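Local coordinates for protein aminoacyltransferase FemA (Staphylococcus aureus, PDB 1LRZ) that adds glycines 2 and 3 of the pentaglycine bridge that cross-links the staphylococcal peptidoglycan, taking them from glycyl-tRNA(Gly), at residues 29-43 against 56-70. Residues are numbered along the deposited sequence; the frame is centred on the assembly and turned at random.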
loop_
_atom_site.group_PDB
_atom_site.type_symbol
_atom_site.label_atom_id
_atom_site.label_comp_id
_atom_site.label_asym_id
_atom_site.label_seq_id
_atom_site.Cartn_x
_atom_site.Cartn_y
_atom_site.Cartn_z
ATOM N N HIS A 29 12.175 -10.552 -1.467
ATOM C CA HIS A 29 12.812 -9.782 -0.397
ATOM C C HIS A 29 14.077 -10.511 0.058
ATOM O O HIS A 29 15.075 -9.874 0.400
ATOM C CB HIS A 29 11.860 -9.582 0.787
ATOM C CG HIS A 29 12.327 -8.547 1.762
ATOM N ND1 HIS A 29 12.767 -8.856 3.033
ATOM C CD2 HIS A 29 12.419 -7.201 1.653
ATOM C CE1 HIS A 29 13.104 -7.747 3.663
ATOM N NE2 HIS A 29 12.904 -6.728 2.848
ATOM N N TYR A 30 14.025 -11.844 0.042
ATOM C CA TYR A 30 15.164 -12.686 0.415
ATOM C C TYR A 30 16.340 -12.376 -0.506
ATOM O O TYR A 30 17.470 -12.162 -0.050
ATOM C CB TYR A 30 14.795 -14.165 0.268
ATOM C CG TYR A 30 15.954 -15.138 0.407
ATOM C CD1 TYR A 30 16.641 -15.269 1.612
ATOM C CD2 TYR A 30 16.325 -15.965 -0.656
ATOM C CE1 TYR A 30 17.669 -16.202 1.766
ATOM C CE2 TYR A 30 17.355 -16.911 -0.516
ATOM C CZ TYR A 30 18.019 -17.022 0.701
ATOM O OH TYR A 30 19.023 -17.956 0.858
ATOM N N GLU A 31 16.063 -12.359 -1.809
ATOM C CA GLU A 31 17.092 -12.083 -2.803
ATOM C C GLU A 31 17.586 -10.646 -2.693
ATOM O O GLU A 31 18.769 -10.370 -2.901
ATOM C CB GLU A 31 16.555 -12.378 -4.201
ATOM C CG GLU A 31 16.091 -13.814 -4.338
ATOM C CD GLU A 31 15.821 -14.219 -5.769
ATOM O OE1 GLU A 31 15.616 -13.319 -6.608
ATOM O OE2 GLU A 31 15.798 -15.437 -6.056
ATOM N N LEU A 32 16.682 -9.735 -2.347
ATOM C CA LEU A 32 17.048 -8.336 -2.179
ATOM C C LEU A 32 18.069 -8.198 -1.044
ATOM O O LEU A 32 19.141 -7.619 -1.224
ATOM C CB LEU A 32 15.816 -7.493 -1.843
ATOM C CG LEU A 32 16.132 -6.046 -1.453
ATOM C CD1 LEU A 32 16.911 -5.374 -2.567
ATOM C CD2 LEU A 32 14.846 -5.292 -1.194
ATOM N N LYS A 33 17.731 -8.730 0.127
ATOM C CA LYS A 33 18.624 -8.650 1.275
ATOM C C LYS A 33 19.976 -9.308 0.996
ATOM O O LYS A 33 21.018 -8.786 1.400
ATOM C CB LYS A 33 17.953 -9.282 2.499
ATOM C CG LYS A 33 16.803 -8.458 3.063
ATOM C CD LYS A 33 17.325 -7.130 3.585
ATOM C CE LYS A 33 16.264 -6.356 4.347
ATOM N NZ LYS A 33 16.836 -5.097 4.918
ATOM N N LEU A 34 19.960 -10.449 0.309
ATOM C CA LEU A 34 21.198 -11.141 -0.033
ATOM C C LEU A 34 22.027 -10.228 -0.930
ATOM O O LEU A 34 23.229 -10.071 -0.729
ATOM C CB LEU A 34 20.910 -12.452 -0.776
ATOM C CG LEU A 34 20.471 -13.649 0.074
ATOM C CD1 LEU A 34 20.211 -14.855 -0.821
ATOM C CD2 LEU A 34 21.558 -13.967 1.107
ATOM N N ALA A 35 21.365 -9.624 -1.912
ATOM C CA ALA A 35 22.029 -8.726 -2.841
ATOM C C ALA A 35 22.636 -7.530 -2.113
ATOM O O ALA A 35 23.708 -7.058 -2.482
ATOM C CB ALA A 35 21.043 -8.251 -3.901
ATOM N N GLU A 36 21.960 -7.038 -1.082
ATOM C CA GLU A 36 22.478 -5.901 -0.342
ATOM C C GLU A 36 23.531 -6.333 0.675
ATOM O O GLU A 36 23.994 -5.527 1.475
ATOM C CB GLU A 36 21.344 -5.135 0.343
ATOM C CG GLU A 36 20.327 -4.569 -0.650
ATOM C CD GLU A 36 19.274 -3.680 -0.002
ATOM O OE1 GLU A 36 18.880 -3.961 1.152
ATOM O OE2 GLU A 36 18.826 -2.708 -0.652
ATOM N N GLY A 37 23.903 -7.607 0.645
ATOM C CA GLY A 37 24.937 -8.089 1.548
ATOM C C GLY A 37 24.556 -8.477 2.964
ATOM O O GLY A 37 25.433 -8.663 3.812
ATOM N N TYR A 38 23.265 -8.606 3.246
ATOM C CA TYR A 38 22.863 -9.001 4.594
ATOM C C TYR A 38 23.001 -10.503 4.786
ATOM O O TYR A 38 22.821 -11.278 3.843
ATOM C CB TYR A 38 21.395 -8.648 4.878
ATOM C CG TYR A 38 21.106 -7.178 5.025
ATOM C CD1 TYR A 38 20.911 -6.375 3.908
ATOM C CD2 TYR A 38 21.044 -6.590 6.284
ATOM C CE1 TYR A 38 20.663 -5.015 4.036
ATOM C CE2 TYR A 38 20.796 -5.230 6.430
ATOM C CZ TYR A 38 20.607 -4.446 5.299
ATOM O OH TYR A 38 20.373 -3.095 5.428
ATOM N N GLU A 39 23.330 -10.907 6.008
ATOM C CA GLU A 39 23.377 -12.317 6.333
ATOM C C GLU A 39 21.875 -12.621 6.383
ATOM O O GLU A 39 21.137 -11.995 7.154
ATOM C CB GLU A 39 23.991 -12.541 7.712
ATOM C CG GLU A 39 24.079 -14.015 8.092
ATOM C CD GLU A 39 24.706 -14.227 9.455
ATOM O OE1 GLU A 39 25.706 -13.528 9.746
ATOM O OE2 GLU A 39 24.213 -15.084 10.229
ATOM N N THR A 40 21.419 -13.570 5.573
ATOM C CA THR A 40 19.994 -13.879 5.522
ATOM C C THR A 40 19.683 -15.348 5.765
ATOM O O THR A 40 20.327 -16.233 5.199
ATOM C CB THR A 40 19.413 -13.444 4.154
ATOM O OG1 THR A 40 19.876 -12.120 3.849
ATOM C CG2 THR A 40 17.886 -13.425 4.193
ATOM N N HIS A 41 18.692 -15.596 6.619
ATOM C CA HIS A 41 18.277 -16.956 6.960
ATOM C C HIS A 41 16.808 -17.215 6.642
ATOM O O HIS A 41 15.953 -16.328 6.796
ATOM C CB HIS A 41 18.457 -17.233 8.453
ATOM C CG HIS A 41 19.867 -17.124 8.941
ATOM N ND1 HIS A 41 20.586 -15.948 8.891
ATOM C CD2 HIS A 41 20.658 -18.021 9.574
ATOM C CE1 HIS A 41 21.755 -16.124 9.482
ATOM N NE2 HIS A 41 21.823 -17.373 9.906
ATOM N N LEU A 42 16.526 -18.437 6.200
ATOM C CA LEU A 42 15.160 -18.858 5.925
ATOM C C LEU A 42 14.933 -20.047 6.848
ATOM O O LEU A 42 15.499 -21.127 6.638
ATOM C CB LEU A 42 14.985 -19.278 4.465
ATOM C CG LEU A 42 15.169 -18.197 3.392
ATOM C CD1 LEU A 42 14.930 -18.819 2.018
ATOM C CD2 LEU A 42 14.207 -17.045 3.636
ATOM N N VAL A 43 14.128 -19.836 7.885
ATOM C CA VAL A 43 13.842 -20.888 8.847
ATOM C C VAL A 43 12.347 -21.194 8.862
ATOM O O VAL A 43 11.542 -20.432 8.315
ATOM C CB VAL A 43 14.321 -20.482 10.278
ATOM C CG1 VAL A 43 15.822 -20.199 10.263
ATOM C CG2 VAL A 43 13.558 -19.254 10.769
ATOM N N CYS A 56 9.950 -18.073 8.360
ATOM C CA CYS A 56 10.375 -16.726 8.663
ATOM C C CYS A 56 11.689 -16.409 8.006
ATOM O O CYS A 56 12.641 -17.206 8.041
ATOM C CB CYS A 56 10.508 -16.498 10.166
ATOM S SG CYS A 56 10.580 -14.732 10.610
ATOM N N LEU A 57 11.719 -15.249 7.370
ATOM C CA LEU A 57 12.927 -14.769 6.748
ATOM C C LEU A 57 13.565 -13.925 7.853
ATOM O O LEU A 57 12.910 -13.070 8.453
ATOM C CB LEU A 57 12.589 -13.922 5.522
ATOM C CG LEU A 57 13.743 -13.242 4.791
ATOM C CD1 LEU A 57 13.248 -12.779 3.423
ATOM C CD2 LEU A 57 14.251 -12.052 5.592
ATOM N N LEU A 58 14.827 -14.197 8.145
ATOM C CA LEU A 58 15.553 -13.470 9.183
ATOM C C LEU A 58 16.772 -12.824 8.560
ATOM O O LEU A 58 17.367 -13.384 7.637
ATOM C CB LEU A 58 16.048 -14.432 10.269
ATOM C CG LEU A 58 15.085 -15.389 10.985
ATOM C CD1 LEU A 58 15.908 -16.420 11.770
ATOM C CD2 LEU A 58 14.169 -14.609 11.905
ATOM N N THR A 59 17.127 -11.640 9.045
ATOM C CA THR A 59 18.327 -10.971 8.576
ATOM C C THR A 59 19.168 -10.714 9.820
ATOM O O THR A 59 18.640 -10.507 10.913
ATOM C CB THR A 59 18.040 -9.629 7.856
ATOM O OG1 THR A 59 17.134 -8.842 8.641
ATOM C CG2 THR A 59 17.473 -9.883 6.452
ATOM N N ALA A 60 20.481 -10.750 9.653
ATOM C CA ALA A 60 21.385 -10.540 10.772
ATOM C C ALA A 60 22.440 -9.522 10.393
ATOM O O ALA A 60 22.924 -9.506 9.263
ATOM C CB ALA A 60 22.037 -11.862 11.164
ATOM N N VAL A 61 22.777 -8.668 11.350
ATOM C CA VAL A 61 23.780 -7.628 11.173
ATOM C C VAL A 61 24.774 -7.688 12.349
ATOM O O VAL A 61 24.376 -7.871 13.501
ATOM C CB VAL A 61 23.094 -6.233 11.125
ATOM C CG1 VAL A 61 24.078 -5.142 11.466
ATOM C CG2 VAL A 61 22.506 -5.996 9.724
ATOM N N PRO A 62 26.080 -7.550 12.069
ATOM C CA PRO A 62 27.077 -7.596 13.144
ATOM C C PRO A 62 26.965 -6.439 14.130
ATOM O O PRO A 62 26.787 -5.290 13.734
ATOM C CB PRO A 62 28.408 -7.600 12.386
ATOM C CG PRO A 62 28.084 -6.895 11.113
ATOM C CD PRO A 62 26.725 -7.448 10.751
ATOM N N VAL A 63 27.029 -6.761 15.418
ATOM C CA VAL A 63 26.981 -5.761 16.476
ATOM C C VAL A 63 27.909 -6.201 17.601
ATOM O O VAL A 63 28.120 -7.400 17.821
ATOM C CB VAL A 63 25.553 -5.581 17.065
ATOM C CG1 VAL A 63 24.615 -5.047 15.991
ATOM C CG2 VAL A 63 25.040 -6.920 17.627
ATOM N N MET A 64 28.462 -5.220 18.310
ATOM C CA MET A 64 29.365 -5.483 19.416
ATOM C C MET A 64 30.505 -6.469 19.083
ATOM O O MET A 64 30.777 -7.419 19.832
ATOM C CB MET A 64 28.559 -5.949 20.635
ATOM C CG MET A 64 27.539 -4.895 21.120
ATOM S SD MET A 64 28.289 -3.302 21.652
ATOM C CE MET A 64 28.743 -3.767 23.276
ATOM N N LYS A 65 31.143 -6.236 17.936
ATOM C CA LYS A 65 32.298 -7.005 17.477
ATOM C C LYS A 65 32.107 -8.426 16.963
ATOM O O LYS A 65 32.413 -8.717 15.809
ATOM C CB LYS A 65 33.363 -7.051 18.585
ATOM C CG LYS A 65 33.592 -5.739 19.312
ATOM C CD LYS A 65 34.099 -4.663 18.386
ATOM C CE LYS A 65 34.513 -3.442 19.194
ATOM N NZ LYS A 65 34.986 -2.330 18.324
ATOM N N VAL A 66 31.643 -9.319 17.831
ATOM C CA VAL A 66 31.480 -10.713 17.440
ATOM C C VAL A 66 30.047 -11.205 17.446
ATOM O O VAL A 66 29.791 -12.353 17.090
ATOM C CB VAL A 66 32.277 -11.658 18.371
ATOM C CG1 VAL A 66 33.765 -11.465 18.171
ATOM C CG2 VAL A 66 31.881 -11.401 19.833
ATOM N N PHE A 67 29.111 -10.356 17.845
ATOM C CA PHE A 67 27.713 -10.773 17.903
ATOM C C PHE A 67 26.877 -10.325 16.712
ATOM O O PHE A 67 27.378 -9.703 15.772
ATOM C CB PHE A 67 27.072 -10.271 19.197
ATOM C CG PHE A 67 27.700 -10.834 20.437
ATOM C CD1 PHE A 67 28.741 -10.166 21.070
ATOM C CD2 PHE A 67 27.273 -12.057 20.952
ATOM C CE1 PHE A 67 29.359 -10.707 22.208
ATOM C CE2 PHE A 67 27.882 -12.610 22.089
ATOM C CZ PHE A 67 28.928 -11.930 22.716
ATOM N N LYS A 68 25.591 -10.649 16.757
ATOM C CA LYS A 68 24.692 -10.286 15.672
ATOM C C LYS A 68 23.316 -9.870 16.160
ATOM O O LYS A 68 22.787 -10.410 17.139
ATOM C CB LYS A 68 24.533 -11.466 14.709
ATOM C CG LYS A 68 25.795 -11.817 13.947
ATOM C CD LYS A 68 25.632 -13.149 13.271
ATOM C CE LYS A 68 26.913 -13.603 12.594
ATOM N NZ LYS A 68 26.706 -14.972 12.043
ATOM N N TYR A 69 22.753 -8.898 15.457
ATOM C CA TYR A 69 21.417 -8.404 15.724
ATOM C C TYR A 69 20.526 -9.155 14.732
ATOM O O TYR A 69 20.694 -9.011 13.521
ATOM C CB TYR A 69 21.358 -6.898 15.459
ATOM C CG TYR A 69 19.972 -6.375 15.167
ATOM C CD1 TYR A 69 18.935 -6.555 16.069
ATOM C CD2 TYR A 69 19.701 -5.703 13.973
ATOM C CE1 TYR A 69 17.656 -6.081 15.801
ATOM C CE2 TYR A 69 18.418 -5.222 13.687
ATOM C CZ TYR A 69 17.401 -5.414 14.609
ATOM O OH TYR A 69 16.133 -4.947 14.338
ATOM N N PHE A 70 19.622 -9.990 15.242
ATOM C CA PHE A 70 18.701 -10.738 14.380
ATOM C C PHE A 70 17.328 -10.045 14.348
ATOM O O PHE A 70 16.791 -9.656 15.393
ATOM C CB PHE A 70 18.544 -12.187 14.873
ATOM C CG PHE A 70 19.538 -13.150 14.266
ATOM C CD1 PHE A 70 20.845 -13.219 14.741
ATOM C CD2 PHE A 70 19.159 -13.995 13.219
ATOM C CE1 PHE A 70 21.768 -14.121 14.178
ATOM C CE2 PHE A 70 20.066 -14.893 12.652
ATOM C CZ PHE A 70 21.375 -14.960 13.135
HETATM O O HOH W 1 24.772 -8.953 7.514
#
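His-41 and Leu-58 form a hydrogen-bonded antiparallel pair: His-41 N reaches Leu-58 O at 2.8 Å, nearly straight at 174°, and Leu-58 N returns an equally short bond to His-41 O. Val-43 with Cys-56 repeats this double link. At Glu-39 and Ala-60 one half is direct, Ala-60 N to Glu-39 O, while Glu-39 N and Ala-60 O, 3.6 Å apart, share a water.

On the face carrying these residues, Glu-39 reaches across Ala-60 to the next strand. Its extended chain, CG trans to the backbone N (chi1 -179°), carries OE1 to Lys-68 NZ, 2.9 Å away on the syn lone pair, as a salt bridge. Phe-70 turns its edge to the face of His-41, centroids 5.2 Å apart and planes at 60°, and Ala-60 CB sits over the Phe-70 ring centre. His-100 meets the His-41 ring edge-to-face, and helix 83-98 packs here through Leu-93 and Val-97.

The other face meets helix 27-35. Leu-57 CD1 lies 3.8 Å from Tyr-30 CB and at the edge of the His-29 ring; Thr-59 CG2 touches Lys-33 CG at 3.7 Å, and the Thr-59 hydroxyl is hydrogen-bonded to Asn-73. A Schellman motif with Gly-37 at positive phi ends the helix and leads into strand 39-46, which pairs with strand 52-63 as a beta hairpin in a mixed sheet between two helices, consistent with the GNAT-like fold of the FemABX family.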